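Local coordinates for protein serine protease pet (PDB 4OM9) that acts as a secreted autotransporter serine protease and enterotoxin of enteroaggregative Escherichia coli, and probably cleaves alpha-fodrin in host cells, at residues 367-373 with 384-390; 375-381 with 393-399; 300-306 with 323-329; 453-458 with 479-483. All coordinates share one frame; numbering follows the deposited sequence.

Contact 1 (367-373 with 384-390); sequences GSLNVIQ and GTVILGA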
# COMPACT_ATOMS: atom_id res chain seq x y z
N GLY A 367 11.89 26.92 7.61
CA GLY A 367 12.24 27.03 9.02
C GLY A 367 11.11 26.80 10.01
O GLY A 367 9.98 26.46 9.62
N SER A 368 11.41 27.03 11.29
CA SER A 368 10.53 26.67 12.40
C SER A 368 9.80 27.81 13.12
O SER A 368 10.44 28.74 13.63
CB SER A 368 11.33 25.91 13.48
OG SER A 368 12.02 24.82 12.92
N LEU A 369 8.48 27.71 13.20
CA LEU A 369 7.69 28.56 14.07
C LEU A 369 7.46 27.81 15.39
O LEU A 369 6.82 26.76 15.41
CB LEU A 369 6.36 28.93 13.41
CG LEU A 369 5.59 30.04 14.14
CD1 LEU A 369 6.39 31.31 14.16
CD2 LEU A 369 4.23 30.30 13.52
N ASN A 370 8.01 28.34 16.48
CA ASN A 370 7.89 27.72 17.79
C ASN A 370 6.85 28.45 18.63
O ASN A 370 7.13 29.50 19.19
CB ASN A 370 9.23 27.71 18.52
CG ASN A 370 9.16 26.99 19.86
OD1 ASN A 370 8.26 26.17 20.09
ND2 ASN A 370 10.11 27.30 20.75
N VAL A 371 5.65 27.90 18.71
CA VAL A 371 4.53 28.62 19.28
C VAL A 371 4.46 28.35 20.77
O VAL A 371 4.06 27.27 21.19
CB VAL A 371 3.21 28.24 18.61
CG1 VAL A 371 2.15 29.26 18.93
CG2 VAL A 371 3.40 28.15 17.06
N ILE A 372 4.86 29.36 21.55
CA ILE A 372 4.99 29.27 23.02
C ILE A 372 3.67 29.45 23.77
O ILE A 372 3.51 28.94 24.88
CB ILE A 372 6.00 30.31 23.54
CG1 ILE A 372 7.30 30.27 22.72
CG2 ILE A 372 6.29 30.11 25.04
CD1 ILE A 372 7.93 28.88 22.64
N GLN A 373 2.73 30.17 23.17
CA GLN A 373 1.44 30.41 23.82
C GLN A 373 0.23 30.05 22.93
O GLN A 373 0.34 30.01 21.72
CB GLN A 373 1.32 31.87 24.29
CG GLN A 373 1.53 32.98 23.24
CD GLN A 373 1.31 34.40 23.83
OE1 GLN A 373 0.18 34.87 23.91
NE2 GLN A 373 2.38 35.05 24.27
N GLY A 384 8.17 23.58 6.35
CA GLY A 384 8.92 23.69 7.58
C GLY A 384 8.17 23.11 8.78
O GLY A 384 7.26 22.27 8.62
N THR A 385 8.54 23.58 9.97
CA THR A 385 8.02 23.02 11.21
C THR A 385 7.23 24.05 12.01
O THR A 385 7.63 25.19 12.14
CB THR A 385 9.16 22.50 12.10
OG1 THR A 385 10.02 21.66 11.32
CG2 THR A 385 8.61 21.73 13.31
N VAL A 386 6.08 23.64 12.52
CA VAL A 386 5.36 24.42 13.48
C VAL A 386 5.28 23.57 14.75
O VAL A 386 4.79 22.43 14.74
CB VAL A 386 3.97 24.81 12.97
CG1 VAL A 386 3.17 25.53 14.08
CG2 VAL A 386 4.11 25.71 11.75
N ILE A 387 5.82 24.12 15.84
CA ILE A 387 5.87 23.40 17.09
C ILE A 387 4.79 23.93 18.02
O ILE A 387 4.66 25.12 18.23
CB ILE A 387 7.24 23.52 17.76
CG1 ILE A 387 8.34 23.10 16.78
CG2 ILE A 387 7.27 22.68 19.06
CD1 ILE A 387 9.76 23.35 17.31
N LEU A 388 3.99 23.02 18.57
CA LEU A 388 2.94 23.42 19.47
C LEU A 388 3.49 23.33 20.86
O LEU A 388 3.74 22.23 21.35
CB LEU A 388 1.73 22.51 19.31
CG LEU A 388 1.32 22.31 17.85
CD1 LEU A 388 0.10 21.41 17.73
CD2 LEU A 388 1.07 23.68 17.20
N GLY A 389 3.72 24.48 21.49
CA GLY A 389 4.32 24.51 22.81
C GLY A 389 3.33 24.80 23.92
O GLY A 389 3.72 24.98 25.07
N ALA A 390 2.04 24.83 23.59
CA ALA A 390 1.03 25.18 24.58
C ALA A 390 -0.20 24.29 24.47
O ALA A 390 -0.44 23.69 23.41
CB ALA A 390 0.64 26.66 24.45
O HOH W 1 11.99 23.28 10.02
O HOH W 2 5.77 26.61 25.54
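Leu-369 and Ile-387 sit at the middle of a parallel strand pair, 368-371 with 385-388, whose axes run 4.7 Å apart and 11° from parallel. The backbone bonds alternate across the pair. Leu-369 N donates to Thr-385 O, and Leu-369 O accepts from Ile-387 N at 2.9 Å in a nearly straight bond (171°). Val-371 repeats the pattern, taking Ile-387 O with its N and Gly-389 N with its O. At the start, Thr-385 N reaches Gly-367 O from above the carbonyl plane, at 3.2 Å.

Apolar contacts lie on the face of Leu-369, Val-371, Val-386 and Leu-388. With Val-371 CG1 anti to the backbone N (chi1 -164°), CG2 is the branch turned to the partner strand, and it meets Val-386 CG1 at 4.0 Å. Leu-379 and Thr-381 cover Val-386 on this inner side, and Trp-351 packs on Val-371.

The other face is mixed, with Ser-368, Asn-370 and Thr-385 beside the aliphatic Ile-387. Asn-370 lays its OD1 against Ile-387 CB at 3.7 Å, while its ND2 is held by Asp-350. Ser-368 OG comes alongside Thr-385 CB, and one water joins Ser-368 OG to Thr-385 OG1.

Beyond the strands, the methyl CB of Ala-390 rests against Ile-372 O at 3.7 Å. A second water donates to Gly-389 O at 2.7 Å and more weakly to Ile-372 O.

In-register parallel strands from successive turns, with aliphatic residues inside and a mixed outer face, are typical of the right-handed beta-helix of autotransporter passenger domains.

Contact 2 (375-381 with 393-399); sequences QNTNLKT and TFNNIYV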
# COMPACT_ATOMS: atom_id res chain seq x y z
N GLN A 375 -3.08 30.46 20.79
CA GLN A 375 -3.26 31.48 19.77
C GLN A 375 -4.71 31.92 19.63
O GLN A 375 -4.97 33.03 19.16
CB GLN A 375 -2.75 30.97 18.43
CG GLN A 375 -1.26 30.73 18.42
CD GLN A 375 -0.48 32.02 18.52
OE1 GLN A 375 -0.45 32.84 17.57
NE2 GLN A 375 0.16 32.23 19.66
N ASN A 376 -5.64 31.06 20.05
CA ASN A 376 -7.06 31.32 19.82
C ASN A 376 -7.32 31.72 18.35
O ASN A 376 -8.10 32.62 18.06
CB ASN A 376 -7.57 32.39 20.79
CG ASN A 376 -9.08 32.59 20.72
OD1 ASN A 376 -9.83 31.71 20.29
ND2 ASN A 376 -9.53 33.79 21.11
N THR A 377 -6.65 31.05 17.42
CA THR A 377 -6.93 31.26 16.00
C THR A 377 -6.54 30.03 15.23
O THR A 377 -6.08 29.05 15.82
CB THR A 377 -6.16 32.51 15.41
OG1 THR A 377 -6.81 32.97 14.21
CG2 THR A 377 -4.72 32.16 15.11
N ASN A 378 -6.71 30.07 13.90
CA ASN A 378 -6.42 28.94 13.04
C ASN A 378 -5.06 29.06 12.38
O ASN A 378 -4.58 30.15 12.11
CB ASN A 378 -7.51 28.76 11.98
CG ASN A 378 -8.88 28.49 12.60
OD1 ASN A 378 -8.97 28.06 13.77
ND2 ASN A 378 -9.94 28.73 11.84
N LEU A 379 -4.44 27.91 12.16
CA LEU A 379 -3.17 27.85 11.48
C LEU A 379 -3.36 27.23 10.09
O LEU A 379 -4.11 26.26 9.92
CB LEU A 379 -2.17 27.04 12.29
CG LEU A 379 -0.88 26.73 11.52
CD1 LEU A 379 -0.06 27.99 11.35
CD2 LEU A 379 -0.06 25.63 12.16
N LYS A 380 -2.70 27.81 9.09
CA LYS A 380 -2.56 27.17 7.78
C LYS A 380 -1.08 27.07 7.45
O LYS A 380 -0.44 28.09 7.24
CB LYS A 380 -3.31 27.93 6.71
CG LYS A 380 -4.81 27.85 6.86
CD LYS A 380 -5.55 28.26 5.61
CE LYS A 380 -7.04 28.03 5.78
NZ LYS A 380 -7.84 28.17 4.51
N THR A 381 -0.53 25.86 7.43
CA THR A 381 0.89 25.69 7.21
C THR A 381 1.20 24.76 6.02
O THR A 381 0.48 23.78 5.78
CB THR A 381 1.61 25.19 8.50
OG1 THR A 381 3.00 25.02 8.24
CG2 THR A 381 1.02 23.87 9.00
N THR A 393 -2.85 24.86 21.30
CA THR A 393 -2.05 25.92 20.71
C THR A 393 -2.81 26.71 19.64
O THR A 393 -2.88 27.93 19.71
CB THR A 393 -0.75 25.35 20.14
OG1 THR A 393 0.01 24.78 21.23
CG2 THR A 393 0.04 26.44 19.46
N PHE A 394 -3.41 26.01 18.69
CA PHE A 394 -4.32 26.65 17.75
C PHE A 394 -5.70 26.08 17.95
O PHE A 394 -5.84 25.04 18.56
CB PHE A 394 -3.84 26.45 16.31
CG PHE A 394 -2.59 27.21 15.99
CD1 PHE A 394 -2.66 28.54 15.57
CD2 PHE A 394 -1.35 26.63 16.13
CE1 PHE A 394 -1.51 29.26 15.28
CE2 PHE A 394 -0.20 27.34 15.84
CZ PHE A 394 -0.28 28.67 15.42
N ASN A 395 -6.72 26.78 17.49
CA ASN A 395 -8.05 26.23 17.57
C ASN A 395 -8.20 25.08 16.53
O ASN A 395 -8.61 23.97 16.87
CB ASN A 395 -9.08 27.34 17.38
CG ASN A 395 -9.04 28.38 18.53
OD1 ASN A 395 -8.63 28.06 19.65
ND2 ASN A 395 -9.47 29.60 18.24
N ASN A 396 -7.81 25.36 15.28
CA ASN A 396 -7.79 24.39 14.19
C ASN A 396 -6.52 24.53 13.37
O ASN A 396 -6.08 25.65 13.11
CB ASN A 396 -8.99 24.58 13.26
CG ASN A 396 -10.30 24.33 13.95
OD1 ASN A 396 -10.67 23.19 14.19
ND2 ASN A 396 -11.00 25.41 14.29
N ILE A 397 -5.94 23.41 12.94
CA ILE A 397 -4.77 23.42 12.08
C ILE A 397 -5.04 22.79 10.70
O ILE A 397 -5.64 21.71 10.60
CB ILE A 397 -3.61 22.70 12.75
CG1 ILE A 397 -3.25 23.40 14.06
CG2 ILE A 397 -2.40 22.62 11.82
CD1 ILE A 397 -2.32 22.62 14.95
N TYR A 398 -4.58 23.48 9.64
CA TYR A 398 -4.70 23.01 8.26
C TYR A 398 -3.31 22.80 7.70
O TYR A 398 -2.49 23.72 7.68
CB TYR A 398 -5.51 24.00 7.45
CG TYR A 398 -5.50 23.95 5.92
CD1 TYR A 398 -4.56 24.67 5.19
CD2 TYR A 398 -6.52 23.30 5.20
CE1 TYR A 398 -4.59 24.71 3.81
CE2 TYR A 398 -6.55 23.30 3.80
CZ TYR A 398 -5.57 24.02 3.11
OH TYR A 398 -5.56 24.10 1.75
N VAL A 399 -3.03 21.56 7.32
CA VAL A 399 -1.72 21.16 6.82
C VAL A 399 -1.84 20.87 5.33
O VAL A 399 -2.62 19.98 4.93
CB VAL A 399 -1.19 19.95 7.56
CG1 VAL A 399 0.26 19.66 7.20
CG2 VAL A 399 -1.35 20.18 9.07
O HOH W 3 -10.12 30.40 15.04
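Leu-379 buries the most surface here and lies over the ring of Phe-394. Its CG is anti to the backbone N (chi1 170°). CB stands over the ring centre, 3.6 Å from the centroid. CD2 reaches on to Ile-397 CG2 at 3.8 Å. The backbone of Leu-379 is bonded on both sides, by N to Asn-396 O and by O to Tyr-398 N.

Phe-394 is clamped between two aliphatic groups. Gln-375 CG covers the face opposite Leu-379 with a CH-pi contact, 3.9 Å from the centroid. Thr-377 O lies at the ring edge, in its plane. Gln-375 OE1 accepts from Tyr-355 N and Trp-351 NE1.

Tyr-398 faces the other way. The extended Lys-380 chain crosses its ring, and NZ sits 4.8 Å from the centroid, 7° off the normal, as a cation-pi pair. NZ also bonds Ala-632 O and Thr-88, while Tyr-398 OH bonds Glu-113.

At the turn, Asn-395 ND2 gives Asn-376 OD1 a straight bond of 3.0 Å (169°).

The chemistry implies two differently built faces: an aromatic and aliphatic filling inside the beta-helix, and a buried Lys-Tyr pair on the outer face, whose polar ends bond residues far off in the sequence.

Contact 3 (300-306 with 323-329); sequences GGKISLK and KYTVSAE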
# COMPACT_ATOMS: atom_id res chain seq x y z
N GLY A 300 19.06 37.75 12.95
CA GLY A 300 18.55 37.20 14.20
C GLY A 300 18.19 38.32 15.16
O GLY A 300 18.30 39.50 14.81
N GLY A 301 17.77 37.98 16.36
CA GLY A 301 17.48 38.98 17.37
C GLY A 301 16.07 38.94 17.90
O GLY A 301 15.34 37.98 17.69
N LYS A 302 15.67 39.99 18.60
CA LYS A 302 14.35 40.01 19.21
C LYS A 302 13.49 41.05 18.54
O LYS A 302 13.96 42.11 18.15
CB LYS A 302 14.45 40.27 20.72
CG LYS A 302 13.10 40.39 21.43
CD LYS A 302 13.27 40.87 22.87
CE LYS A 302 11.94 41.29 23.48
NZ LYS A 302 12.05 41.64 24.93
N ILE A 303 12.21 40.72 18.41
CA ILE A 303 11.21 41.61 17.85
C ILE A 303 10.19 41.88 18.93
O ILE A 303 9.52 40.96 19.39
CB ILE A 303 10.50 40.98 16.62
CG1 ILE A 303 11.47 40.86 15.44
CG2 ILE A 303 9.27 41.79 16.21
CD1 ILE A 303 10.85 40.27 14.21
N SER A 304 10.05 43.13 19.35
CA SER A 304 9.07 43.45 20.38
C SER A 304 7.97 44.37 19.89
O SER A 304 8.24 45.41 19.31
CB SER A 304 9.76 44.08 21.59
OG SER A 304 8.80 44.35 22.59
N LEU A 305 6.72 43.99 20.16
CA LEU A 305 5.56 44.78 19.76
C LEU A 305 4.97 45.53 20.95
O LEU A 305 4.65 44.91 21.98
CB LEU A 305 4.50 43.87 19.13
CG LEU A 305 4.53 43.59 17.62
CD1 LEU A 305 5.95 43.42 17.12
CD2 LEU A 305 3.69 42.38 17.30
N LYS A 306 4.83 46.86 20.82
CA LYS A 306 4.24 47.71 21.86
C LYS A 306 2.73 47.78 21.77
O LYS A 306 2.07 48.40 22.59
CB LYS A 306 4.79 49.14 21.79
CG LYS A 306 6.25 49.26 21.46
CD LYS A 306 6.49 50.45 20.53
CE LYS A 306 6.71 51.75 21.25
NZ LYS A 306 7.02 52.83 20.28
N LYS A 323 18.15 32.65 14.89
CA LYS A 323 17.17 32.57 15.97
C LYS A 323 16.47 33.92 16.21
O LYS A 323 17.12 34.95 16.34
CB LYS A 323 17.85 32.08 17.25
CG LYS A 323 16.93 31.96 18.45
CD LYS A 323 15.69 31.13 18.12
CE LYS A 323 15.18 30.36 19.33
NZ LYS A 323 14.74 31.22 20.45
N TYR A 324 15.14 33.90 16.26
CA TYR A 324 14.33 35.09 16.50
C TYR A 324 13.31 34.87 17.61
O TYR A 324 12.79 33.76 17.78
CB TYR A 324 13.57 35.50 15.24
CG TYR A 324 14.43 36.00 14.12
CD1 TYR A 324 14.97 35.12 13.18
CD2 TYR A 324 14.69 37.36 13.97
CE1 TYR A 324 15.75 35.58 12.13
CE2 TYR A 324 15.47 37.83 12.93
CZ TYR A 324 16.00 36.94 12.02
OH TYR A 324 16.78 37.41 10.99
N THR A 325 13.00 35.92 18.35
CA THR A 325 11.89 35.88 19.29
C THR A 325 10.93 37.03 18.96
O THR A 325 11.37 38.11 18.55
CB THR A 325 12.36 35.96 20.75
OG1 THR A 325 13.18 34.82 21.05
CG2 THR A 325 11.18 35.96 21.69
N VAL A 326 9.64 36.78 19.08
CA VAL A 326 8.62 37.79 18.91
C VAL A 326 7.84 37.90 20.21
O VAL A 326 7.15 36.96 20.61
CB VAL A 326 7.65 37.47 17.76
CG1 VAL A 326 6.59 38.55 17.64
CG2 VAL A 326 8.42 37.28 16.44
N SER A 327 7.96 39.04 20.86
CA SER A 327 7.41 39.22 22.20
C SER A 327 6.56 40.47 22.31
O SER A 327 6.71 41.40 21.54
CB SER A 327 8.54 39.30 23.24
OG SER A 327 9.32 38.12 23.25
N ALA A 328 5.67 40.46 23.30
CA ALA A 328 4.95 41.65 23.71
C ALA A 328 5.72 42.39 24.79
O ALA A 328 6.20 41.79 25.76
CB ALA A 328 3.57 41.31 24.21
N GLU A 329 5.83 43.69 24.61
CA GLU A 329 6.39 44.56 25.62
C GLU A 329 5.58 44.45 26.91
O GLU A 329 4.35 44.39 26.87
CB GLU A 329 6.38 45.99 25.10
CG GLU A 329 7.26 46.98 25.79
CD GLU A 329 7.16 48.34 25.11
OE1 GLU A 329 8.13 48.76 24.44
OE2 GLU A 329 6.09 48.98 25.22
O HOH W 4 10.37 46.89 23.68
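Tyr-324 lays one face of its ring over Gly-300, and this is the close-packed end of the contact. Gly-300 CA stands 3.6 Å from the ring centroid, a CH-pi contact set toward the rim. The Tyr-324 CG is anti to its carbonyl carbon (chi1 -67°), which folds the ring back over the glycine. Its OH accepts from Gly-300 N at 3.0 Å. Asp-319 bonds the same hydroxyl, and Phe-318 meets the ring edge-to-face. The positive phi angles of Gly-300 and Gly-301 suit residues without side chains.

The parallel strands 301-305 and 323-328 then run in register. Ile-303 holds the centre: its N donates to Thr-325 O at 2.7 Å, and its O accepts from Ser-327 N. Inside, Ile-303 CB meets Val-326 CG2 at 4.2 Å, with Phe-297 and Ile-270 packed beside Ile-303.

The other face and the far end are looser. Lys-302 stretches out fully, and its CE passes Ser-327 CB at 3.9 Å. Lys-306 and Glu-329 lie side by side, pointing the same way. Lys-306 CG touches Glu-329 OE1 at 3.6 Å, but NZ and OE1 stay 5.9 Å apart, so no salt bridge forms. A water bridges Glu-329 OE1 and Ser-304 OG. Glu-329 N closes the strand pairing on Leu-305 O at 3.1 Å. Lys-323 pairs instead with Asp-350 on the next strand.

A mostly buried apolar face backed by a partly exposed polar one, with the charged Lys-302, Lys-306 and Glu-329 exposed, is typical of one wall of a parallel beta-helix.

Contact 4 (453-458 with 479-483); sequences TNSNTT and GNVRL
Asn-480 O accepts from Asn-454 ND2 at 2.7 Å, the shortest polar bond of the contact. The N-H points almost straight at it (176°), and the oxygen lies in the Asn-454 amide plane. The same ND2 also bonds Lys-459 O. In return, Asn-480 N donates to Asn-454 O at 3.1 Å, in the carbonyl plane and on a lone pair. The two asparagine side chains run side by side, with amide planes 14° apart. Both have CG anti to the backbone N. That throws Asn-480 ND2 across to Asn-456 O at 2.8 Å.

Two Asx turns shape the loop that follows strand 451-453 of the beta-helix. Asn-454 OD1 takes Asn-456 N from above its carbonyl plane. Asn-456 OD1 takes both Thr-458 N, at 3.1 Å, and Thr-458 OG1. Asn-480 itself centres an inverse gamma turn just before strand 481-486.

Other packing is slight. Val-481 CG2 meets Asn-454 CB at 3.7 Å. Thr-453 OG1 comes to 3.6 Å from Gly-479 CA, while its hydrogen bond goes to Asp-478. Asn-480 OD1 accepts from Asn-505 ND2.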
# COMPACT_ATOMS: atom_id res chain seq x y z
N THR A 453 3.77 10.47 13.08
CA THR A 453 5.02 9.84 13.48
C THR A 453 5.39 10.17 14.92
O THR A 453 4.65 10.85 15.63
CB THR A 453 6.18 10.28 12.57
OG1 THR A 453 7.31 9.43 12.82
CG2 THR A 453 6.58 11.77 12.87
N ASN A 454 6.54 9.67 15.36
CA ASN A 454 7.10 10.11 16.62
C ASN A 454 8.61 10.01 16.60
O ASN A 454 9.16 8.92 16.64
CB ASN A 454 6.54 9.31 17.78
CG ASN A 454 7.26 9.61 19.08
OD1 ASN A 454 7.68 10.73 19.31
ND2 ASN A 454 7.45 8.58 19.91
N SER A 455 9.26 11.17 16.53
CA SER A 455 10.70 11.27 16.36
C SER A 455 11.45 11.06 17.67
O SER A 455 12.67 11.01 17.69
CB SER A 455 11.07 12.64 15.75
OG SER A 455 10.66 13.72 16.58
N ASN A 456 10.71 10.97 18.76
CA ASN A 456 11.32 10.74 20.08
C ASN A 456 11.63 9.26 20.26
O ASN A 456 10.72 8.45 20.40
CB ASN A 456 10.42 11.25 21.20
CG ASN A 456 11.13 11.33 22.54
OD1 ASN A 456 12.00 10.52 22.86
ND2 ASN A 456 10.76 12.33 23.33
N THR A 457 12.90 8.90 20.27
CA THR A 457 13.28 7.50 20.25
C THR A 457 13.29 6.86 21.63
O THR A 457 13.58 5.67 21.76
CB THR A 457 14.67 7.29 19.60
OG1 THR A 457 15.69 7.84 20.45
CG2 THR A 457 14.74 7.96 18.24
N THR A 458 12.98 7.63 22.67
CA THR A 458 13.13 7.12 24.02
C THR A 458 11.81 7.08 24.79
O THR A 458 11.73 6.50 25.86
CB THR A 458 14.14 7.96 24.83
OG1 THR A 458 13.74 9.33 24.82
CG2 THR A 458 15.54 7.83 24.25
N GLY A 479 7.77 5.71 12.73
CA GLY A 479 8.44 6.15 13.94
C GLY A 479 8.04 5.39 15.19
O GLY A 479 7.48 4.29 15.12
N ASN A 480 8.32 6.00 16.33
CA ASN A 480 8.19 5.35 17.63
C ASN A 480 6.77 5.45 18.18
O ASN A 480 6.52 6.13 19.17
CB ASN A 480 9.19 5.96 18.62
CG ASN A 480 9.26 5.21 19.93
OD1 ASN A 480 8.88 4.04 20.01
ND2 ASN A 480 9.74 5.88 20.98
N VAL A 481 5.85 4.73 17.54
CA VAL A 481 4.43 4.85 17.83
C VAL A 481 3.80 3.50 18.20
O VAL A 481 4.23 2.44 17.74
CB VAL A 481 3.68 5.46 16.61
CG1 VAL A 481 2.19 5.55 16.85
CG2 VAL A 481 4.26 6.85 16.23
N ARG A 482 2.78 3.53 19.05
CA ARG A 482 1.92 2.37 19.25
C ARG A 482 0.52 2.81 18.89
O ARG A 482 0.10 3.91 19.27
CB ARG A 482 1.99 1.85 20.68
CG ARG A 482 0.79 1.05 21.12
CD ARG A 482 0.95 0.68 22.59
NE ARG A 482 -0.25 0.06 23.16
CZ ARG A 482 -0.44 -1.26 23.27
NH1 ARG A 482 0.49 -2.11 22.83
NH2 ARG A 482 -1.55 -1.72 23.82
N LEU A 483 -0.18 1.97 18.13
CA LEU A 483 -1.52 2.29 17.65
C LEU A 483 -2.57 1.47 18.36
O LEU A 483 -2.46 0.25 18.40
CB LEU A 483 -1.62 2.04 16.15
CG LEU A 483 -3.00 2.19 15.51
CD1 LEU A 483 -3.52 3.59 15.64
CD2 LEU A 483 -2.92 1.85 14.05

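Contacts 1 and 3 pair neighbouring strands of the same sheet, further along the beta-helix for contact 1. Contact 2 belongs to another sheet. Contacts 1 and 2 interlock: their segments alternate in the chain, and Val-371 and Leu-388 of contact 1 pack on Thr-393 of contact 2. Contact 2 is the most buried and the only one with a cation-pi pair. Contacts 1 and 3 are partly buried, with an apolar inner side and a watered, more polar outer side. Contact 4 is smaller, joins a loop to the start of a strand, and relies on asparagine amides. Its centre lies about 33 Å from that of contact 3.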